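Long-range contacts in glutathione S-transferase (Ceriporiopsis subvermispora, PDB 6J3E), which probably transfers glutathione to electrophilic substrates, as a serine-type member of the fungal glutathione S-transferases: residues 3-8 with 34-39; 42-47 with 141-146; 193-198 with 237-242. All blocks are in the same frame, centred on the assembly; numbering follows the deposited sequence.

Contact 1 of 3, residues 3-8 with 34-39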
# COMPACT_ATOMS: atom_id res chain seq x y z
N ASN A 3 22.83 -24.06 19.78
CA ASN A 3 22.39 -24.67 18.53
C ASN A 3 21.09 -24.09 17.99
O ASN A 3 20.62 -24.49 16.92
CB ASN A 3 22.23 -26.18 18.70
CG ASN A 3 22.32 -26.94 17.38
OD1 ASN A 3 21.31 -27.38 16.83
ND2 ASN A 3 23.54 -27.07 16.86
N VAL A 4 20.49 -23.15 18.71
CA VAL A 4 19.18 -22.62 18.33
C VAL A 4 19.35 -21.47 17.34
O VAL A 4 20.47 -21.06 17.03
CB VAL A 4 18.41 -22.14 19.56
CG1 VAL A 4 18.30 -23.26 20.57
CG2 VAL A 4 19.10 -20.94 20.14
N ILE A 5 18.22 -20.96 16.83
CA ILE A 5 18.24 -19.79 15.95
C ILE A 5 19.02 -18.66 16.59
O ILE A 5 18.81 -18.31 17.75
CB ILE A 5 16.81 -19.32 15.64
CG1 ILE A 5 16.08 -20.36 14.81
CG2 ILE A 5 16.84 -18.01 14.85
CD1 ILE A 5 16.34 -20.18 13.34
N GLN A 6 19.91 -18.06 15.81
CA GLN A 6 20.60 -16.87 16.24
C GLN A 6 19.88 -15.65 15.66
O GLN A 6 19.57 -15.62 14.46
CB GLN A 6 22.06 -16.93 15.81
CG GLN A 6 22.75 -18.16 16.34
CD GLN A 6 24.25 -18.01 16.35
OE1 GLN A 6 24.87 -17.96 17.42
NE2 GLN A 6 24.84 -17.91 15.16
N PHE A 7 19.59 -14.68 16.52
CA PHE A 7 18.75 -13.54 16.17
C PHE A 7 19.51 -12.27 16.52
O PHE A 7 19.76 -12.00 17.69
CB PHE A 7 17.42 -13.58 16.93
CG PHE A 7 16.62 -12.31 16.86
CD1 PHE A 7 16.33 -11.72 15.65
CD2 PHE A 7 16.10 -11.74 18.02
CE1 PHE A 7 15.56 -10.56 15.59
CE2 PHE A 7 15.34 -10.59 17.97
CZ PHE A 7 15.07 -10.00 16.76
N TYR A 8 19.87 -11.50 15.50
CA TYR A 8 20.71 -10.32 15.69
C TYR A 8 19.84 -9.08 15.82
O TYR A 8 18.94 -8.85 15.01
CB TYR A 8 21.71 -10.19 14.54
CG TYR A 8 22.63 -11.40 14.46
CD1 TYR A 8 22.20 -12.60 13.89
CD2 TYR A 8 23.92 -11.36 14.99
CE1 TYR A 8 23.04 -13.72 13.83
CE2 TYR A 8 24.76 -12.47 14.93
CZ TYR A 8 24.32 -13.64 14.35
OH TYR A 8 25.15 -14.73 14.30
N LYS A 34 5.38 -17.60 16.64
CA LYS A 34 5.56 -18.93 16.06
C LYS A 34 6.07 -19.93 17.08
O LYS A 34 5.91 -21.15 16.88
CB LYS A 34 6.51 -18.88 14.87
CG LYS A 34 5.87 -18.39 13.58
CD LYS A 34 6.87 -18.43 12.44
CE LYS A 34 6.18 -18.25 11.10
NZ LYS A 34 5.32 -19.42 10.73
N GLY A 35 6.66 -19.46 18.17
CA GLY A 35 7.13 -20.33 19.22
C GLY A 35 8.48 -20.96 18.96
O GLY A 35 8.77 -22.02 19.53
N ILE A 36 9.31 -20.35 18.12
CA ILE A 36 10.62 -20.90 17.77
C ILE A 36 11.66 -20.39 18.77
O ILE A 36 11.72 -19.18 19.05
CB ILE A 36 11.00 -20.54 16.33
CG1 ILE A 36 9.87 -20.95 15.38
CG2 ILE A 36 12.29 -21.25 15.92
CD1 ILE A 36 10.03 -20.46 13.96
N PRO A 37 12.47 -21.26 19.36
CA PRO A 37 13.51 -20.80 20.27
C PRO A 37 14.62 -20.11 19.50
O PRO A 37 14.95 -20.48 18.37
CB PRO A 37 14.03 -22.10 20.90
CG PRO A 37 13.77 -23.13 19.85
CD PRO A 37 12.45 -22.73 19.23
N TYR A 38 15.20 -19.10 20.14
CA TYR A 38 16.31 -18.40 19.51
C TYR A 38 17.18 -17.78 20.59
O TYR A 38 16.76 -17.62 21.73
CB TYR A 38 15.82 -17.31 18.56
CG TYR A 38 14.90 -16.33 19.25
CD1 TYR A 38 13.54 -16.58 19.36
CD2 TYR A 38 15.39 -15.14 19.77
CE1 TYR A 38 12.71 -15.70 19.98
CE2 TYR A 38 14.56 -14.25 20.39
CZ TYR A 38 13.21 -14.54 20.48
OH TYR A 38 12.36 -13.66 21.08
N LYS A 39 18.38 -17.41 20.18
CA LYS A 39 19.31 -16.68 21.01
C LYS A 39 19.52 -15.30 20.40
O LYS A 39 19.67 -15.17 19.18
CB LYS A 39 20.63 -17.45 21.10
CG LYS A 39 21.76 -16.74 21.83
CD LYS A 39 23.07 -17.53 21.72
CE LYS A 39 23.27 -18.11 20.32
NZ LYS A 39 24.62 -17.78 19.79
O HOH W 1 15.76 -22.88 16.74

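Contact 2 of 3, residues 42-47 with 141-146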
# COMPACT_ATOMS: atom_id res chain seq x y z
N TRP A 42 23.49 -9.15 20.31
CA TRP A 42 23.33 -7.69 20.32
C TRP A 42 24.45 -7.04 19.52
O TRP A 42 25.63 -7.23 19.81
CB TRP A 42 23.31 -7.18 21.76
CG TRP A 42 22.12 -7.74 22.53
CD1 TRP A 42 22.12 -8.77 23.44
CD2 TRP A 42 20.75 -7.33 22.41
NE1 TRP A 42 20.85 -9.00 23.90
CE2 TRP A 42 19.99 -8.13 23.28
CE3 TRP A 42 20.10 -6.35 21.64
CZ2 TRP A 42 18.62 -7.98 23.41
CZ3 TRP A 42 18.74 -6.20 21.79
CH2 TRP A 42 18.01 -7.00 22.66
N VAL A 43 24.07 -6.24 18.52
CA VAL A 43 25.02 -5.66 17.58
C VAL A 43 24.82 -4.15 17.52
O VAL A 43 23.70 -3.67 17.29
CB VAL A 43 24.88 -6.28 16.18
CG1 VAL A 43 25.78 -5.56 15.18
CG2 VAL A 43 25.21 -7.78 16.24
N GLU A 44 25.90 -3.40 17.71
CA GLU A 44 25.82 -1.95 17.62
C GLU A 44 25.67 -1.54 16.16
O GLU A 44 26.14 -2.22 15.25
CB GLU A 44 27.05 -1.30 18.23
CG GLU A 44 27.23 -1.54 19.73
CD GLU A 44 26.17 -0.86 20.59
OE1 GLU A 44 25.51 0.09 20.11
OE2 GLU A 44 25.99 -1.28 21.76
N TYR A 45 24.99 -0.41 15.96
CA TYR A 45 24.77 0.14 14.62
C TYR A 45 26.01 0.13 13.74
O TYR A 45 25.92 -0.35 12.60
CB TYR A 45 24.20 1.56 14.74
CG TYR A 45 22.73 1.65 14.41
CD1 TYR A 45 22.29 1.51 13.09
CD2 TYR A 45 21.78 1.84 15.40
CE1 TYR A 45 20.94 1.58 12.77
CE2 TYR A 45 20.42 1.91 15.10
CZ TYR A 45 20.01 1.79 13.78
OH TYR A 45 18.66 1.85 13.46
N PRO A 46 27.17 0.62 14.18
CA PRO A 46 28.31 0.71 13.26
C PRO A 46 28.94 -0.65 12.92
O PRO A 46 29.70 -0.73 11.94
CB PRO A 46 29.29 1.63 13.99
CG PRO A 46 28.94 1.47 15.44
CD PRO A 46 27.49 1.17 15.52
N ASP A 47 28.64 -1.71 13.67
CA ASP A 47 29.14 -3.04 13.39
C ASP A 47 28.20 -3.85 12.52
O ASP A 47 28.54 -4.99 12.18
CB ASP A 47 29.39 -3.83 14.69
CG ASP A 47 30.13 -3.02 15.74
OD1 ASP A 47 30.98 -2.19 15.38
OD2 ASP A 47 29.83 -3.22 16.94
N PRO A 141 26.62 4.74 23.33
CA PRO A 141 27.47 5.77 22.69
C PRO A 141 28.04 5.41 21.32
O PRO A 141 28.08 6.28 20.44
CB PRO A 141 28.58 5.96 23.74
CG PRO A 141 27.91 5.62 25.04
CD PRO A 141 26.92 4.54 24.76
N ARG A 142 28.50 4.18 21.09
CA ARG A 142 29.05 3.84 19.78
C ARG A 142 27.98 3.92 18.69
O ARG A 142 28.22 4.45 17.60
CB ARG A 142 29.70 2.45 19.81
CG ARG A 142 30.88 2.27 20.78
CD ARG A 142 31.73 1.05 20.39
NE ARG A 142 32.09 1.11 18.97
CZ ARG A 142 31.79 0.17 18.08
NH1 ARG A 142 31.15 -0.93 18.44
NH2 ARG A 142 32.15 0.35 16.81
N SER A 143 26.78 3.38 18.97
CA SER A 143 25.66 3.50 18.03
C SER A 143 25.19 4.94 17.89
O SER A 143 24.75 5.35 16.81
CB SER A 143 24.48 2.63 18.47
OG SER A 143 24.66 1.25 18.16
N GLU A 144 25.26 5.73 18.98
CA GLU A 144 24.81 7.11 18.93
C GLU A 144 25.68 7.95 18.00
O GLU A 144 25.16 8.74 17.20
CB GLU A 144 24.78 7.72 20.33
CG GLU A 144 24.05 9.06 20.42
CD GLU A 144 24.87 10.24 19.91
OE1 GLU A 144 24.25 11.26 19.52
OE2 GLU A 144 26.13 10.15 19.90
N GLU A 145 27.00 7.80 18.10
CA GLU A 145 27.88 8.51 17.17
C GLU A 145 27.52 8.17 15.73
O GLU A 145 27.35 9.06 14.88
CB GLU A 145 29.35 8.15 17.47
CG GLU A 145 30.40 8.92 16.64
CD GLU A 145 30.60 8.37 15.21
OE1 GLU A 145 30.80 9.18 14.29
OE2 GLU A 145 30.57 7.13 15.01
N PHE A 146 27.35 6.87 15.44
CA PHE A 146 27.02 6.43 14.09
C PHE A 146 25.63 6.90 13.67
O PHE A 146 25.43 7.38 12.54
CB PHE A 146 27.11 4.90 14.03
CG PHE A 146 26.83 4.33 12.68
CD1 PHE A 146 25.52 4.10 12.26
CD2 PHE A 146 27.87 3.98 11.82
CE1 PHE A 146 25.26 3.55 11.01
CE2 PHE A 146 27.62 3.44 10.57
CZ PHE A 146 26.30 3.21 10.17

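Contact 3 of 3, residues 193-198 with 237-242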
# COMPACT_ATOMS: atom_id res chain seq x y z
N GLY A 193 -17.27 -2.48 6.70
CA GLY A 193 -18.22 -2.24 7.77
C GLY A 193 -17.92 -2.99 9.05
O GLY A 193 -18.40 -2.58 10.11
N ASN A 194 -17.13 -4.06 8.99
CA ASN A 194 -16.79 -4.87 10.15
C ASN A 194 -15.45 -4.39 10.71
O ASN A 194 -14.41 -4.54 10.07
CB ASN A 194 -16.71 -6.34 9.72
CG ASN A 194 -16.19 -7.23 10.81
OD1 ASN A 194 -16.48 -7.01 11.99
ND2 ASN A 194 -15.40 -8.23 10.42
N ASP A 195 -15.47 -3.81 11.91
CA ASP A 195 -14.27 -3.19 12.49
C ASP A 195 -13.40 -4.26 13.15
O ASP A 195 -13.68 -4.70 14.27
CB ASP A 195 -14.66 -2.10 13.48
CG ASP A 195 -13.45 -1.34 14.02
OD1 ASP A 195 -12.36 -1.42 13.42
OD2 ASP A 195 -13.59 -0.65 15.06
N LYS A 196 -12.32 -4.66 12.47
CA LYS A 196 -11.43 -5.70 12.96
C LYS A 196 -10.24 -5.12 13.71
O LYS A 196 -9.91 -3.92 13.60
CB LYS A 196 -10.89 -6.55 11.81
CG LYS A 196 -11.94 -7.09 10.88
CD LYS A 196 -11.32 -7.37 9.51
CE LYS A 196 -12.29 -6.99 8.40
NZ LYS A 196 -12.49 -5.53 8.24
N LEU A 197 -9.58 -5.99 14.45
CA LEU A 197 -8.26 -5.69 14.97
C LEU A 197 -7.16 -6.40 14.20
O LEU A 197 -6.03 -5.91 14.17
CB LEU A 197 -8.17 -6.06 16.45
CG LEU A 197 -8.78 -4.96 17.30
CD1 LEU A 197 -9.44 -5.58 18.49
CD2 LEU A 197 -7.72 -3.96 17.71
N LEU A 198 -7.47 -7.52 13.57
CA LEU A 198 -6.53 -8.24 12.74
C LEU A 198 -6.98 -8.17 11.29
O LEU A 198 -8.18 -8.19 10.98
CB LEU A 198 -6.43 -9.69 13.17
CG LEU A 198 -6.21 -9.91 14.67
CD1 LEU A 198 -5.91 -11.38 14.90
CD2 LEU A 198 -5.07 -9.01 15.20
N ASP A 237 -10.50 5.04 19.01
CA ASP A 237 -11.21 4.28 20.03
C ASP A 237 -10.28 3.25 20.65
O ASP A 237 -10.66 2.11 20.92
CB ASP A 237 -12.47 3.63 19.44
CG ASP A 237 -13.43 3.13 20.50
OD1 ASP A 237 -14.11 3.96 21.14
OD2 ASP A 237 -13.53 1.89 20.67
N GLY A 238 -9.02 3.66 20.84
CA GLY A 238 -7.98 2.84 21.42
C GLY A 238 -7.50 1.69 20.57
O GLY A 238 -6.83 0.80 21.10
N LYS A 239 -7.78 1.70 19.26
CA LYS A 239 -7.52 0.51 18.44
C LYS A 239 -6.08 0.03 18.57
O LYS A 239 -5.82 -1.18 18.61
CB LYS A 239 -7.85 0.78 16.97
CG LYS A 239 -7.56 -0.43 16.06
CD LYS A 239 -7.94 -0.16 14.61
CE LYS A 239 -9.46 -0.07 14.44
NZ LYS A 239 -10.17 -1.34 14.73
N TRP A 240 -5.13 0.96 18.64
CA TRP A 240 -3.73 0.54 18.63
C TRP A 240 -3.32 -0.02 19.97
O TRP A 240 -2.54 -0.99 20.04
CB TRP A 240 -2.86 1.71 18.19
CG TRP A 240 -3.50 2.40 17.02
CD1 TRP A 240 -3.91 3.71 16.95
CD2 TRP A 240 -3.85 1.79 15.77
NE1 TRP A 240 -4.46 3.95 15.71
CE2 TRP A 240 -4.43 2.80 14.97
CE3 TRP A 240 -3.68 0.51 15.23
CZ2 TRP A 240 -4.88 2.54 13.67
CZ3 TRP A 240 -4.13 0.26 13.94
CH2 TRP A 240 -4.72 1.27 13.17
N ALA A 241 -3.84 0.56 21.06
CA ALA A 241 -3.61 0.00 22.38
C ALA A 241 -4.10 -1.43 22.44
O ALA A 241 -3.42 -2.31 22.98
CB ALA A 241 -4.28 0.86 23.45
N LYS A 242 -5.26 -1.69 21.82
CA LYS A 242 -5.83 -3.03 21.87
C LYS A 242 -4.97 -4.04 21.13
O LYS A 242 -4.77 -5.17 21.62
CB LYS A 242 -7.26 -2.99 21.31
CG LYS A 242 -8.14 -2.02 22.10
CD LYS A 242 -9.52 -1.85 21.52
CE LYS A 242 -10.32 -0.83 22.33
NZ LYS A 242 -11.58 -0.43 21.65

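Contact 1 of 3, residues 3-8 with 34-39
The side chains of Phe7 and Tyr38 run alongside each other, their ring planes 88° apart and meeting obliquely, Phe7 CD2 lying 3.8 Å from Tyr38 CE2. At one edge of the Tyr38 ring, in its plane, sits Ile36 O. These residues belong to the beta-alpha-beta unit that opens the thioredoxin-like N-terminal domain, where strands 5-9 and 38-42 run parallel and helix 22-34 makes the crossover. Tyr38 CG is swung between the backbone N and the carbonyl carbon (chi1 56°), which brings the ring alongside Phe7; on the helix side it rests on Arg28 and Leu31, and its OH bonds to Asn32. On the same side of the sheet, Ile5 CB packs against Tyr38 CB at 3.7 Å, while Ile5 CG1 touches Ile36 CG2. Two of the strands' backbone bonds lie here: Lys39 N to Ile5 O at 2.6 Å, and Phe7 N to Lys39 O at 2.7 Å. On the other face the side chains run the same way and Gln6 OE1 meets Lys39 NZ, at a doubtfully short modelled distance. Where the strands begin, a water accepts from Ile5 N (3.1 Å) and donates to Pro37 O (3.0 Å).

Contact 2 of 3, residues 42-47 with 141-146
Ser143 turns its OG back beside its own backbone N, opposite the carbonyl carbon (chi1 -78°), a turn that presents it to Glu44 and Tyr45; Glu44, folded at chi2 (-68°), curls its carboxylate round to the same hydroxyl. This is a domain interface of the glutathione S-transferase fold: the loop leaving strand 38-42 of the thioredoxin-like domain docks on the first turns of helix 141-153 in the all-helical C-terminal domain. Ser143 OG accepts from Tyr45 N at 2.8 Å and donates to Glu44 OE1, a bond modelled so short that its exact length is doubtful; Glu44 OE2 has a second partner in Asn140. Arg142, the helix residue before Ser143, bends at chi3 and grips Asp47, three residues beyond Glu44, end-on. Arg142 NH1 meets the syn lone pair of Asp47 OD2 at 3.0 Å and Arg142 NH2 reaches Asp47 OD1 at 3.1 Å, with carboxylate and guanidinium only 19° from coplanar. Pro46 CG lies over a face of that guanidinium, 3.7 Å from Arg142 NH2. Replacing Asp47 by an alanine removes both oxygens and is likely to leave the guanidinium of Arg142 without this charged mate and freer to turn away from the loop. Beside the salt bridge, Phe146 takes Pro46 over one ring face, a CH-pi contact with Pro46 CA 4.0 Å from the ring centroid. Tyr45 CB touches Phe146 CD1 at 3.8 Å, while the Tyr45 ring meets Phe147 edge-to-face and its side chain comes within about 4 Å of that of Arg151, a glutathione-binding residue. The closest approach at this end is Pro46 CB to Phe146 CD2, 3.5 Å.

Contact 3 of 3, residues 193-198 with 237-242
Lys239 reaches from helix 235-247 to Asp195 and Lys196, tying the loop after helix 169-189 to the last long helix of the all-helical C-terminal domain. Its CB sits over the centre of one face of the Trp240 ring, the next residue along. CG, anti to the backbone N (chi1 178°), meets Leu197 CD2 at 3.9 Å. A bend at chi3 brings Lys239 CE within 3.4 Å of Asp195 OD1, and a second at chi4 sets NZ between two acceptors. Lys239 NZ forms a salt bridge with Asp195 OD1 at 2.6 Å, approaching on the syn side but 28° out of the carboxylate plane, and a hydrogen bond with Lys196 O at 2.8 Å, coming from above the carbonyl plane. The ammonium of a largely buried lysine is thus held by a charge and a main-chain oxygen of the same loop. Lys196 points the other way: its NZ bonds to Leu189 O at the end of helix 169-189 and to Asn194 O. Leu197 supplies the apolar part, resting also on Leu246, while its O accepts from Gln243 NE2. One methyl, Leu197 CD2, lies 3.5 Å from Lys239 O and 3.8 Å from Lys242 CB.

In the fold
From the N terminus, strand 5-9 and helix 22-34 lead into strand 38-42, and contact 1 closes that first crossover within the thioredoxin-like domain. Contact 2 opens directly afterwards, in the loop that leaves the same strand, and closes a far longer excursion through the rest of the sheet and helices 86-96 and 109-136, binding the two domains together. Contact 3 shuts a shorter excursion, largely helical and without strand, near the C-terminal end. The three follow in series, neither nested nor crossing. Contacts 1 and 2 touch through Tyr8 and Val43, whereas contacts 2 and 3 lie on opposite sides of the chain's centre, their own centres about 36 Å apart.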